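PDB 3JVO: head completion protein gp6 from Enterobacteria phage HK97, which completes the phage head by forming a thirteen-membered ring with an open central channel for DNA ejection, joining the portal protein to gp7 in the head-tail connector. Local coordinates for residues Ile3-Val8 and Ser12-Gln17; Ile18-Asp23 and Glu27-Tyr32; Pro47-Lys50 and Asp54-Ala57. One frame throughout, in Å; residues are numbered along the deposited sequence.

Interaction 1 (Ile3-Val8 and Ser12-Gln17); sequences IDVLDV and SLFKQQ
The phenyl ring of F14 is met by two aliphatic side chains from the N-terminal turn. At its edge, close to the ring plane, CG2 of V5 lies 3.6 Å from CZ of F14, at the far end of the ring. CD2 of L6 arrives obliquely, 3.9 Å from CE2 of F14 and equally far from CD2 of F14; CE2 is near both methyls. Elsewhere round F14 stand V63 and L64 of helix 57-72, A33 of helix 26-44, and the ring of F67, its plane turned by about 55° from that of F14. V5 puts CG2 opposite its backbone N, with CG1 wedged between N and the carbonyl carbon (chi1 64°); it is this CG2 branch that reaches the phenyl, while the V5 side chain also packs on Q34 and F37 of helix 26-44. CB of L6 sets off alongside the other segment, and the CD2 branch bends in to the ring while CD1 continues the chain.

No hydrogen bond crosses between the segments, and the backbones stay well apart, the CA atoms of L6 and F14 being 9.0 Å from each other. The short turn carrying V5 and L6 is fixed from its own start: N of L6 donates to OD1 of D4 at 2.9 Å, entering from above the carboxylate plane with an N-H...O angle of 149°. A backbone bond from N of D7 to O of D4 winds the same turn. D4 is thus an N-cap, and this buried contact is an apolar one between the capped N-terminal turn 5-8 and helix 11-17, made through one phenylalanine of the subunit's hydrophobic core.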
ATOM      1  N   ILE G   3     -50.671   8.153 -12.692  1.00 41.35           N
ATOM      2  CA  ILE G   3     -50.470   6.772 -13.126  1.00 39.49           C
ATOM      3  C   ILE G   3     -50.135   5.876 -11.941  1.00 38.65           C
ATOM      4  O   ILE G   3     -49.304   6.218 -11.090  1.00 38.25           O
ATOM      5  CB  ILE G   3     -49.363   6.673 -14.214  1.00 39.76           C
ATOM      6  CG1 ILE G   3     -49.702   7.581 -15.400  1.00 39.40           C
ATOM      7  CG2 ILE G   3     -49.187   5.223 -14.693  1.00 38.47           C
ATOM      8  CD1 ILE G   3     -48.584   7.747 -16.392  1.00 40.21           C
ATOM      9  N   ASP G   4     -50.798   4.728 -11.885  1.00 37.53           N
ATOM     10  CA  ASP G   4     -50.508   3.724 -10.880  1.00 36.16           C
ATOM     11  C   ASP G   4     -49.347   2.848 -11.377  1.00 34.93           C
ATOM     12  O   ASP G   4     -49.460   2.207 -12.431  1.00 34.99           O
ATOM     13  CB  ASP G   4     -51.754   2.878 -10.632  1.00 36.97           C
ATOM     14  CG  ASP G   4     -51.506   1.740  -9.654  1.00 38.73           C
ATOM     15  OD1 ASP G   4     -50.342   1.514  -9.248  1.00 42.16           O
ATOM     16  OD2 ASP G   4     -52.482   1.056  -9.293  1.00 41.34           O
ATOM     17  N   VAL G   5     -48.244   2.809 -10.623  1.00 32.90           N
ATOM     18  CA  VAL G   5     -47.053   2.044 -11.043  1.00 31.45           C
ATOM     19  C   VAL G   5     -47.374   0.577 -11.380  1.00 31.02           C
ATOM     20  O   VAL G   5     -46.822   0.033 -12.318  1.00 30.40           O
ATOM     21  CB  VAL G   5     -45.871   2.147 -10.026  1.00 31.68           C
ATOM     22  CG1 VAL G   5     -46.221   1.542  -8.705  1.00 29.21           C
ATOM     23  CG2 VAL G   5     -44.597   1.498 -10.609  1.00 30.01           C
ATOM     24  N   LEU G   6     -48.299  -0.038 -10.643  1.00 30.66           N
ATOM     25  CA  LEU G   6     -48.673  -1.431 -10.892  1.00 31.23           C
ATOM     26  C   LEU G   6     -49.426  -1.662 -12.219  1.00 31.78           C
ATOM     27  O   LEU G   6     -49.557  -2.799 -12.646  1.00 32.50           O
ATOM     28  CB  LEU G   6     -49.430  -2.029  -9.697  1.00 31.20           C
ATOM     29  CG  LEU G   6     -48.618  -2.089  -8.385  1.00 31.33           C
ATOM     30  CD1 LEU G   6     -49.445  -2.690  -7.249  1.00 29.80           C
ATOM     31  CD2 LEU G   6     -47.334  -2.881  -8.581  1.00 32.11           C
ATOM     32  N   ASP G   7     -49.899  -0.594 -12.871  1.00 32.22           N
ATOM     33  CA  ASP G   7     -50.479  -0.703 -14.215  1.00 32.18           C
ATOM     34  C   ASP G   7     -49.403  -0.649 -15.271  1.00 32.06           C
ATOM     35  O   ASP G   7     -49.650  -0.979 -16.431  1.00 32.22           O
ATOM     36  CB  ASP G   7     -51.445   0.447 -14.491  1.00 32.71           C
ATOM     37  CG  ASP G   7     -52.730   0.356 -13.689  1.00 33.54           C
ATOM     38  OD1 ASP G   7     -53.114  -0.770 -13.283  1.00 34.45           O
ATOM     39  OD2 ASP G   7     -53.355   1.429 -13.480  1.00 34.06           O
ATOM     40  N   VAL G   8     -48.222  -0.180 -14.872  1.00 31.64           N
ATOM     41  CA  VAL G   8     -47.044  -0.070 -15.735  1.00 31.05           C
ATOM     42  C   VAL G   8     -46.206  -1.359 -15.606  1.00 31.11           C
ATOM     43  O   VAL G   8     -45.860  -1.977 -16.598  1.00 31.24           O
ATOM     44  CB  VAL G   8     -46.209   1.196 -15.354  1.00 31.19           C
ATOM     45  CG1 VAL G   8     -44.958   1.345 -16.219  1.00 30.76           C
ATOM     46  CG2 VAL G   8     -47.070   2.472 -15.432  1.00 31.00           C
ATOM     47  N   SER G  12     -46.107  -8.840  -9.561  1.00 30.94           N
ATOM     48  CA  SER G  12     -45.430 -10.074  -9.905  1.00 31.58           C
ATOM     49  C   SER G  12     -44.065  -9.827 -10.556  1.00 31.29           C
ATOM     50  O   SER G  12     -43.090 -10.472 -10.202  1.00 31.78           O
ATOM     51  CB  SER G  12     -46.310 -10.895 -10.849  1.00 32.26           C
ATOM     52  OG  SER G  12     -45.653 -12.094 -11.217  1.00 35.02           O
ATOM     53  N   LEU G  13     -43.998  -8.893 -11.502  1.00 30.86           N
ATOM     54  CA  LEU G  13     -42.729  -8.536 -12.129  1.00 30.02           C
ATOM     55  C   LEU G  13     -41.746  -7.871 -11.170  1.00 29.51           C
ATOM     56  O   LEU G  13     -40.562  -8.203 -11.188  1.00 30.07           O
ATOM     57  CB  LEU G  13     -42.944  -7.670 -13.360  1.00 30.39           C
ATOM     58  CG  LEU G  13     -43.241  -8.383 -14.683  1.00 31.13           C
ATOM     59  CD1 LEU G  13     -43.437  -7.336 -15.758  1.00 32.78           C
ATOM     60  CD2 LEU G  13     -42.111  -9.300 -15.089  1.00 30.80           C
ATOM     61  N   PHE G  14     -42.218  -6.948 -10.333  1.00 28.11           N
ATOM     62  CA  PHE G  14     -41.343  -6.353  -9.305  1.00 27.64           C
ATOM     63  C   PHE G  14     -40.707  -7.429  -8.426  1.00 27.44           C
ATOM     64  O   PHE G  14     -39.514  -7.379  -8.161  1.00 28.10           O
ATOM     65  CB  PHE G  14     -42.088  -5.363  -8.417  1.00 26.96           C
ATOM     66  CG  PHE G  14     -42.263  -4.035  -9.028  1.00 26.71           C
ATOM     67  CD1 PHE G  14     -41.158  -3.202  -9.254  1.00 27.01           C
ATOM     68  CD2 PHE G  14     -43.536  -3.592  -9.400  1.00 27.09           C
ATOM     69  CE1 PHE G  14     -41.315  -1.958  -9.844  1.00 26.36           C
ATOM     70  CE2 PHE G  14     -43.700  -2.340  -9.990  1.00 26.85           C
ATOM     71  CZ  PHE G  14     -42.584  -1.518 -10.214  1.00 26.33           C
ATOM     72  N   LYS G  15     -41.501  -8.412  -8.011  1.00 26.70           N
ATOM     73  CA  LYS G  15     -41.000  -9.494  -7.186  1.00 26.66           C
ATOM     74  C   LYS G  15     -39.971 -10.360  -7.885  1.00 25.97           C
ATOM     75  O   LYS G  15     -39.036 -10.832  -7.255  1.00 25.34           O
ATOM     76  CB  LYS G  15     -42.139 -10.367  -6.692  1.00 26.89           C
ATOM     77  CG  LYS G  15     -43.035  -9.689  -5.642  1.00 29.17           C
ATOM     78  CD  LYS G  15     -43.886 -10.766  -4.970  1.00 30.47           C
ATOM     79  CE  LYS G  15     -45.284 -10.298  -4.715  1.00 34.78           C
ATOM     80  NZ  LYS G  15     -46.203 -11.396  -4.194  1.00 35.43           N
ATOM     81  N   GLN G  16     -40.159 -10.587  -9.179  1.00 25.36           N
ATOM     82  CA  GLN G  16     -39.167 -11.312  -9.969  1.00 25.44           C
ATOM     83  C   GLN G  16     -37.864 -10.511 -10.113  1.00 25.24           C
ATOM     84  O   GLN G  16     -36.794 -11.088 -10.129  1.00 25.54           O
ATOM     85  CB  GLN G  16     -39.741 -11.668 -11.342  1.00 25.23           C
ATOM     86  CG  GLN G  16     -40.845 -12.741 -11.260  1.00 28.04           C
ATOM     87  CD  GLN G  16     -41.499 -13.006 -12.590  1.00 31.30           C
ATOM     88  OE1 GLN G  16     -41.235 -12.326 -13.575  1.00 34.89           O
ATOM     89  NE2 GLN G  16     -42.352 -14.008 -12.630  1.00 33.09           N
ATOM     90  N   GLN G  17     -37.960  -9.184 -10.199  1.00 25.29           N
ATOM     91  CA  GLN G  17     -36.765  -8.338 -10.270  1.00 25.66           C
ATOM     92  C   GLN G  17     -35.855  -8.633  -9.080  1.00 25.55           C
ATOM     93  O   GLN G  17     -34.638  -8.787  -9.228  1.00 24.94           O
ATOM     94  CB  GLN G  17     -37.164  -6.843 -10.300  1.00 25.55           C
ATOM     95  CG  GLN G  17     -35.995  -5.851 -10.213  1.00 25.42           C
ATOM     96  CD  GLN G  17     -35.174  -5.847 -11.485  1.00 27.00           C
ATOM     97  OE1 GLN G  17     -35.540  -6.511 -12.462  1.00 23.84           O
ATOM     98  NE2 GLN G  17     -34.055  -5.115 -11.482  1.00 26.03           N
TER

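Interaction 2 (Ile18-Asp23 and Glu27-Tyr32); sequences IEFEED and ELITLY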
ATOM      1  N   ILE G  18     -36.456  -8.737  -7.898  1.00 26.01           N
ATOM      2  CA  ILE G  18     -35.695  -8.985  -6.692  1.00 26.39           C
ATOM      3  C   ILE G  18     -35.633 -10.467  -6.280  1.00 27.99           C
ATOM      4  O   ILE G  18     -35.133 -10.771  -5.202  1.00 27.28           O
ATOM      5  CB  ILE G  18     -36.216  -8.156  -5.509  1.00 26.97           C
ATOM      6  CG1 ILE G  18     -37.741  -8.336  -5.336  1.00 25.35           C
ATOM      7  CG2 ILE G  18     -35.783  -6.688  -5.672  1.00 26.29           C
ATOM      8  CD1 ILE G  18     -38.305  -7.667  -4.081  1.00 24.93           C
ATOM      9  N   GLU G  19     -36.136 -11.365  -7.123  1.00 29.80           N
ATOM     10  CA  GLU G  19     -36.138 -12.809  -6.836  1.00 33.07           C
ATOM     11  C   GLU G  19     -36.751 -13.095  -5.474  1.00 33.33           C
ATOM     12  O   GLU G  19     -36.169 -13.798  -4.661  1.00 32.08           O
ATOM     13  CB  GLU G  19     -34.715 -13.391  -6.930  1.00 32.77           C
ATOM     14  CG  GLU G  19     -34.120 -13.301  -8.346  1.00 36.04           C
ATOM     15  CD  GLU G  19     -32.599 -13.553  -8.417  1.00 38.42           C
ATOM     16  OE1 GLU G  19     -32.022 -14.222  -7.509  1.00 43.91           O
ATOM     17  OE2 GLU G  19     -31.980 -13.103  -9.415  1.00 44.13           O
ATOM     18  N   PHE G  20     -37.921 -12.516  -5.231  1.00 35.27           N
ATOM     19  CA  PHE G  20     -38.599 -12.612  -3.939  1.00 37.80           C
ATOM     20  C   PHE G  20     -39.917 -13.370  -4.129  1.00 39.55           C
ATOM     21  O   PHE G  20     -40.839 -12.870  -4.772  1.00 40.09           O
ATOM     22  CB  PHE G  20     -38.853 -11.200  -3.378  1.00 37.49           C
ATOM     23  CG  PHE G  20     -39.302 -11.174  -1.925  1.00 38.53           C
ATOM     24  CD1 PHE G  20     -38.394 -11.371  -0.894  1.00 37.63           C
ATOM     25  CD2 PHE G  20     -40.637 -10.931  -1.600  1.00 39.93           C
ATOM     26  CE1 PHE G  20     -38.803 -11.341   0.448  1.00 39.22           C
ATOM     27  CE2 PHE G  20     -41.061 -10.892  -0.259  1.00 40.53           C
ATOM     28  CZ  PHE G  20     -40.135 -11.099   0.769  1.00 38.75           C
ATOM     29  N   GLU G  21     -40.007 -14.570  -3.572  1.00 42.08           N
ATOM     30  CA  GLU G  21     -41.173 -15.434  -3.810  1.00 44.80           C
ATOM     31  C   GLU G  21     -42.317 -15.325  -2.791  1.00 45.18           C
ATOM     32  O   GLU G  21     -43.468 -15.619  -3.122  1.00 45.71           O
ATOM     33  CB  GLU G  21     -40.745 -16.902  -3.978  1.00 45.30           C
ATOM     34  CG  GLU G  21     -40.327 -17.264  -5.418  1.00 48.98           C
ATOM     35  CD  GLU G  21     -38.836 -17.033  -5.701  1.00 54.56           C
ATOM     36  OE1 GLU G  21     -38.138 -16.443  -4.835  1.00 55.69           O
ATOM     37  OE2 GLU G  21     -38.359 -17.450  -6.793  1.00 56.73           O
ATOM     38  N   GLU G  22     -41.998 -14.902  -1.570  1.00 45.77           N
ATOM     39  CA  GLU G  22     -42.981 -14.805  -0.490  1.00 46.25           C
ATOM     40  C   GLU G  22     -44.021 -13.718  -0.761  1.00 45.66           C
ATOM     41  O   GLU G  22     -43.751 -12.748  -1.473  1.00 45.01           O
ATOM     42  CB  GLU G  22     -42.279 -14.506   0.838  1.00 46.98           C
ATOM     43  CG  GLU G  22     -41.167 -15.471   1.205  1.00 50.24           C
ATOM     44  CD  GLU G  22     -40.011 -14.779   1.915  1.00 55.33           C
ATOM     45  OE1 GLU G  22     -40.255 -13.987   2.861  1.00 56.84           O
ATOM     46  OE2 GLU G  22     -38.849 -15.028   1.515  1.00 57.65           O
ATOM     47  N   ASP G  23     -45.200 -13.880  -0.166  1.00 45.17           N
ATOM     48  CA  ASP G  23     -46.324 -12.986  -0.411  1.00 44.87           C
ATOM     49  C   ASP G  23     -46.650 -12.099   0.789  1.00 44.17           C
ATOM     50  O   ASP G  23     -47.574 -11.279   0.726  1.00 44.62           O
ATOM     51  CB  ASP G  23     -47.567 -13.789  -0.832  1.00 45.72           C
ATOM     52  CG  ASP G  23     -47.423 -14.419  -2.219  1.00 47.46           C
ATOM     53  OD1 ASP G  23     -46.786 -13.803  -3.122  1.00 48.54           O
ATOM     54  OD2 ASP G  23     -47.958 -15.538  -2.405  1.00 49.19           O
ATOM     55  N   GLU G  27     -47.308  -5.092   0.636  1.00 31.59           N
ATOM     56  CA  GLU G  27     -47.475  -3.676   0.965  1.00 32.42           C
ATOM     57  C   GLU G  27     -46.140  -2.901   0.987  1.00 30.45           C
ATOM     58  O   GLU G  27     -46.024  -1.834   0.402  1.00 29.06           O
ATOM     59  CB  GLU G  27     -48.225  -3.540   2.286  1.00 32.92           C
ATOM     60  CG  GLU G  27     -48.490  -2.117   2.714  1.00 36.74           C
ATOM     61  CD  GLU G  27     -49.408  -1.987   3.938  1.00 37.20           C
ATOM     62  OE1 GLU G  27     -49.390  -2.866   4.854  1.00 42.33           O
ATOM     63  OE2 GLU G  27     -50.149  -0.966   3.982  1.00 43.10           O
ATOM     64  N   LEU G  28     -45.126  -3.457   1.634  1.00 29.11           N
ATOM     65  CA  LEU G  28     -43.792  -2.854   1.586  1.00 28.39           C
ATOM     66  C   LEU G  28     -43.242  -2.757   0.156  1.00 27.99           C
ATOM     67  O   LEU G  28     -42.804  -1.678  -0.296  1.00 27.24           O
ATOM     68  CB  LEU G  28     -42.823  -3.632   2.478  1.00 27.97           C
ATOM     69  CG  LEU G  28     -41.434  -2.988   2.588  1.00 28.22           C
ATOM     70  CD1 LEU G  28     -41.459  -1.714   3.394  1.00 24.16           C
ATOM     71  CD2 LEU G  28     -40.496  -4.008   3.223  1.00 27.63           C
ATOM     72  N   ILE G  29     -43.277  -3.880  -0.557  1.00 28.27           N
ATOM     73  CA  ILE G  29     -42.815  -3.931  -1.957  1.00 29.24           C
ATOM     74  C   ILE G  29     -43.540  -2.903  -2.839  1.00 28.99           C
ATOM     75  O   ILE G  29     -42.911  -2.178  -3.638  1.00 28.98           O
ATOM     76  CB  ILE G  29     -42.930  -5.368  -2.534  1.00 29.24           C
ATOM     77  CG1 ILE G  29     -41.873  -6.264  -1.863  1.00 30.31           C
ATOM     78  CG2 ILE G  29     -42.794  -5.344  -4.061  1.00 29.36           C
ATOM     79  CD1 ILE G  29     -42.085  -7.754  -2.109  1.00 31.30           C
ATOM     80  N   THR G  30     -44.860  -2.828  -2.668  1.00 29.06           N
ATOM     81  CA  THR G  30     -45.681  -1.821  -3.354  1.00 29.42           C
ATOM     82  C   THR G  30     -45.223  -0.392  -3.053  1.00 29.06           C
ATOM     83  O   THR G  30     -45.189   0.458  -3.968  1.00 29.13           O
ATOM     84  CB  THR G  30     -47.191  -1.999  -3.050  1.00 29.20           C
ATOM     85  OG1 THR G  30     -47.604  -3.303  -3.495  1.00 31.48           O
ATOM     86  CG2 THR G  30     -48.044  -0.931  -3.752  1.00 28.77           C
ATOM     87  N   LEU G  31     -44.845  -0.129  -1.796  1.00 28.15           N
ATOM     88  CA  LEU G  31     -44.356   1.195  -1.408  1.00 27.40           C
ATOM     89  C   LEU G  31     -43.032   1.530  -2.120  1.00 26.31           C
ATOM     90  O   LEU G  31     -42.835   2.656  -2.615  1.00 25.86           O
ATOM     91  CB  LEU G  31     -44.227   1.296   0.122  1.00 27.74           C
ATOM     92  CG  LEU G  31     -43.800   2.636   0.736  1.00 31.16           C
ATOM     93  CD1 LEU G  31     -43.961   2.700   2.286  1.00 28.02           C
ATOM     94  CD2 LEU G  31     -42.323   2.986   0.343  1.00 34.99           C
ATOM     95  N   TYR G  32     -42.136   0.553  -2.204  1.00 24.90           N
ATOM     96  CA  TYR G  32     -40.871   0.744  -2.904  1.00 24.90           C
ATOM     97  C   TYR G  32     -41.111   1.015  -4.397  1.00 24.58           C
ATOM     98  O   TYR G  32     -40.455   1.862  -4.995  1.00 24.96           O
ATOM     99  CB  TYR G  32     -39.975  -0.493  -2.786  1.00 24.88           C
ATOM    100  CG  TYR G  32     -39.423  -0.817  -1.398  1.00 23.72           C
ATOM    101  CD1 TYR G  32     -39.194   0.174  -0.452  1.00 23.00           C
ATOM    102  CD2 TYR G  32     -39.123  -2.139  -1.055  1.00 23.62           C
ATOM    103  CE1 TYR G  32     -38.673  -0.139   0.825  1.00 23.99           C
ATOM    104  CE2 TYR G  32     -38.614  -2.470   0.214  1.00 22.54           C
ATOM    105  CZ  TYR G  32     -38.379  -1.478   1.137  1.00 24.22           C
ATOM    106  OH  TYR G  32     -37.863  -1.823   2.384  1.00 25.16           O
TER
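I18 and F20, on either side of C-prime residue E19 in the Schellman motif that ends helix 11-17, converge on I29 of the next helix. I18 is the first residue to leave helical geometry, and its CB is directed toward 27-32. Its CD1 stops 4.3 Å from CD1 of I29, a loose methyl-to-methyl approach; F67 and F71 of helix 57-72 also touch I18. E19 turns the chain with a positive phi of 52°, its N bonding to O of Q16 while N of F20 reaches back to O of K15. This reversal brings F20 round to the same side as I18.

F20 makes the closer contact. CG stands opposite the backbone N (chi1 -169°), placing the ring where CD2 of F20 comes within 3.5 Å of CD1 of I29. The methyl approaches the ring obliquely. A second ring, that of F71, meets F20 edge-to-face, and R25 packs against F20 as well. Past E21 and E22 the chain reaches D23, whose carboxylate forms a salt bridge with K15 and so ties the loop back to the helix it has just left.

On the helical side I29 is buried, touched also by L11, K15 and F67, whereas the OH of Y32, one turn further on, hydrogen-bonds to OE1 of Q17 of a neighbouring subunit. No hydrogen bond links 18-23 to 27-32 directly; a single methyl, CD1 of I29, serves both partners, and it lies 3.8 Å from CE2 of F20, slightly farther than from the adjoining CD2.

Interaction 3 (Pro47-Lys50 and Asp54-Ala57); sequences PAWK and DIPA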
ATOM      1  N   PRO G  47     -44.573  15.592 -19.248  1.00 42.88           N
ATOM      2  CA  PRO G  47     -46.031  15.785 -19.130  1.00 42.82           C
ATOM      3  C   PRO G  47     -46.869  14.948 -20.096  1.00 42.52           C
ATOM      4  O   PRO G  47     -48.000  14.602 -19.762  1.00 42.44           O
ATOM      5  CB  PRO G  47     -46.224  17.289 -19.435  1.00 42.68           C
ATOM      6  CG  PRO G  47     -44.871  17.905 -19.200  1.00 42.99           C
ATOM      7  CD  PRO G  47     -43.896  16.840 -19.653  1.00 42.59           C
ATOM      8  N   ALA G  48     -46.321  14.628 -21.267  1.00 42.24           N
ATOM      9  CA  ALA G  48     -47.044  13.846 -22.277  1.00 42.31           C
ATOM     10  C   ALA G  48     -47.242  12.359 -21.953  1.00 42.24           C
ATOM     11  O   ALA G  48     -47.846  11.634 -22.747  1.00 41.89           O
ATOM     12  CB  ALA G  48     -46.390  14.003 -23.646  1.00 42.61           C
ATOM     13  N   TRP G  49     -46.736  11.890 -20.813  1.00 42.07           N
ATOM     14  CA  TRP G  49     -47.030  10.512 -20.401  1.00 42.44           C
ATOM     15  C   TRP G  49     -48.261  10.510 -19.508  1.00 42.85           C
ATOM     16  O   TRP G  49     -48.156  10.633 -18.283  1.00 43.27           O
ATOM     17  CB  TRP G  49     -45.847   9.818 -19.703  1.00 41.58           C
ATOM     18  CG  TRP G  49     -44.596   9.716 -20.534  1.00 41.16           C
ATOM     19  CD1 TRP G  49     -44.505   9.686 -21.907  1.00 40.87           C
ATOM     20  CD2 TRP G  49     -43.257   9.610 -20.043  1.00 39.13           C
ATOM     21  NE1 TRP G  49     -43.187   9.579 -22.290  1.00 40.48           N
ATOM     22  CE2 TRP G  49     -42.401   9.535 -21.167  1.00 39.11           C
ATOM     23  CE3 TRP G  49     -42.697   9.572 -18.760  1.00 38.85           C
ATOM     24  CZ2 TRP G  49     -41.015   9.444 -21.044  1.00 39.22           C
ATOM     25  CZ3 TRP G  49     -41.323   9.486 -18.639  1.00 39.14           C
ATOM     26  CH2 TRP G  49     -40.497   9.415 -19.777  1.00 40.06           C
ATOM     27  N   LYS G  50     -49.422  10.348 -20.139  1.00 43.26           N
ATOM     28  CA  LYS G  50     -50.716  10.509 -19.466  1.00 43.28           C
ATOM     29  C   LYS G  50     -51.244   9.218 -18.864  1.00 42.57           C
ATOM     30  O   LYS G  50     -51.863   9.239 -17.799  1.00 42.71           O
ATOM     31  CB  LYS G  50     -51.746  11.061 -20.455  1.00 43.47           C
ATOM     32  CG  LYS G  50     -52.165  12.504 -20.214  1.00 45.81           C
ATOM     33  CD  LYS G  50     -50.987  13.471 -20.155  1.00 47.45           C
ATOM     34  CE  LYS G  50     -51.451  14.906 -20.342  1.00 47.17           C
ATOM     35  NZ  LYS G  50     -51.682  15.142 -21.783  1.00 48.00           N
ATOM     36  N   ASP G  54     -48.154   4.782 -21.917  1.00 35.66           N
ATOM     37  CA  ASP G  54     -47.231   5.794 -22.450  1.00 35.41           C
ATOM     38  C   ASP G  54     -45.770   5.614 -21.992  1.00 34.75           C
ATOM     39  O   ASP G  54     -44.851   6.090 -22.654  1.00 34.84           O
ATOM     40  CB  ASP G  54     -47.705   7.199 -22.081  1.00 35.44           C
ATOM     41  CG  ASP G  54     -49.009   7.588 -22.764  1.00 36.92           C
ATOM     42  OD1 ASP G  54     -49.373   6.958 -23.789  1.00 38.00           O
ATOM     43  OD2 ASP G  54     -49.663   8.537 -22.265  1.00 37.93           O
ATOM     44  N   ILE G  55     -45.553   4.943 -20.865  1.00 33.85           N
ATOM     45  CA  ILE G  55     -44.201   4.868 -20.289  1.00 33.25           C
ATOM     46  C   ILE G  55     -43.249   4.022 -21.149  1.00 33.27           C
ATOM     47  O   ILE G  55     -43.532   2.855 -21.420  1.00 33.33           O
ATOM     48  CB  ILE G  55     -44.191   4.356 -18.805  1.00 33.42           C
ATOM     49  CG1 ILE G  55     -45.313   5.005 -17.962  1.00 33.10           C
ATOM     50  CG2 ILE G  55     -42.822   4.583 -18.168  1.00 30.81           C
ATOM     51  CD1 ILE G  55     -45.267   6.518 -17.896  1.00 32.61           C
ATOM     52  N   PRO G  56     -42.126   4.614 -21.591  1.00 32.73           N
ATOM     53  CA  PRO G  56     -41.171   3.873 -22.408  1.00 32.28           C
ATOM     54  C   PRO G  56     -40.483   2.725 -21.673  1.00 31.57           C
ATOM     55  O   PRO G  56     -40.305   2.770 -20.443  1.00 31.52           O
ATOM     56  CB  PRO G  56     -40.120   4.930 -22.771  1.00 32.55           C
ATOM     57  CG  PRO G  56     -40.768   6.243 -22.526  1.00 33.41           C
ATOM     58  CD  PRO G  56     -41.707   6.012 -21.387  1.00 32.84           C
ATOM     59  N   ALA G  57     -40.060   1.730 -22.445  1.00 30.23           N
ATOM     60  CA  ALA G  57     -39.358   0.582 -21.916  1.00 29.60           C
ATOM     61  C   ALA G  57     -38.091   0.971 -21.129  1.00 28.73           C
ATOM     62  O   ALA G  57     -37.844   0.405 -20.072  1.00 28.42           O
ATOM     63  CB  ALA G  57     -39.037  -0.409 -23.034  1.00 28.68           C
TER
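W49 and D54 bring the two backbones together, their CA atoms 5.1 Å apart, in the loop between helices 26-44 and 57-72. Neither segment forms a regular helix or strand, though P56 occupies the N-cap position of helix 57-72. N of K50 donates to OD2 of D54 at 2.8 Å, with an N-H...O angle of 139°. The oxygen receives it on its anti lone pair, the one turned away from OD1, and also accepts from N of V51, so two successive backbone amides are gathered by one carboxylate oxygen.

Over one face of the indole of W49 sits the ring of P56. CD of P56 makes a CH-pi contact 3.8 Å from the centroid of the six-membered ring, 24° off its normal, displaced toward the rim. CG of P56 lies beside it, 3.5 Å from CZ2 of W49. Farther along the same indole, near the pyrrole part, the carbonyl O of D54 lies over the ring, 3.7 Å from CD1 of W49. I55 crosses the W49 side chain at about a right angle, its CD1 3.8 Å from CB of W49. M41 and C44 of helix 26-44 also pack on the indole, and H95 touches both W49 and P56; P56 in addition meets D38 of a neighbouring subunit.

Polar and apolar forces thus divide the work: the D54 carboxylate closes the loop by accepting from the amides of K50 and V51, and the indole-proline CH-pi contact holds P56 against W49. The two amide N-H groups would tend to stabilise the anionic form of D54.

How the interactions relate
From the N terminus, interaction 1 closes the short link between turn 5-8 and helix 11-17, interaction 2 closes the next loop onto helix 26-44, and interaction 3 closes the loop leading into helix 57-72. The three follow in series, without nesting or crossing. Interactions 1 and 2 abut at K15, whose CG lies 4.1 Å from CD1 of I29. Interactions 1 and 3 meet at I3, whose CD1 lies 3.5 Å from O of W49, so interaction 1 meets interaction 3 through 3-8 and interaction 2 through 12-17. Interactions 2 and 3 do not touch, their centres being about 24 Å apart on opposite sides of the chain's centre. All three reach a neighbouring subunit of the ring.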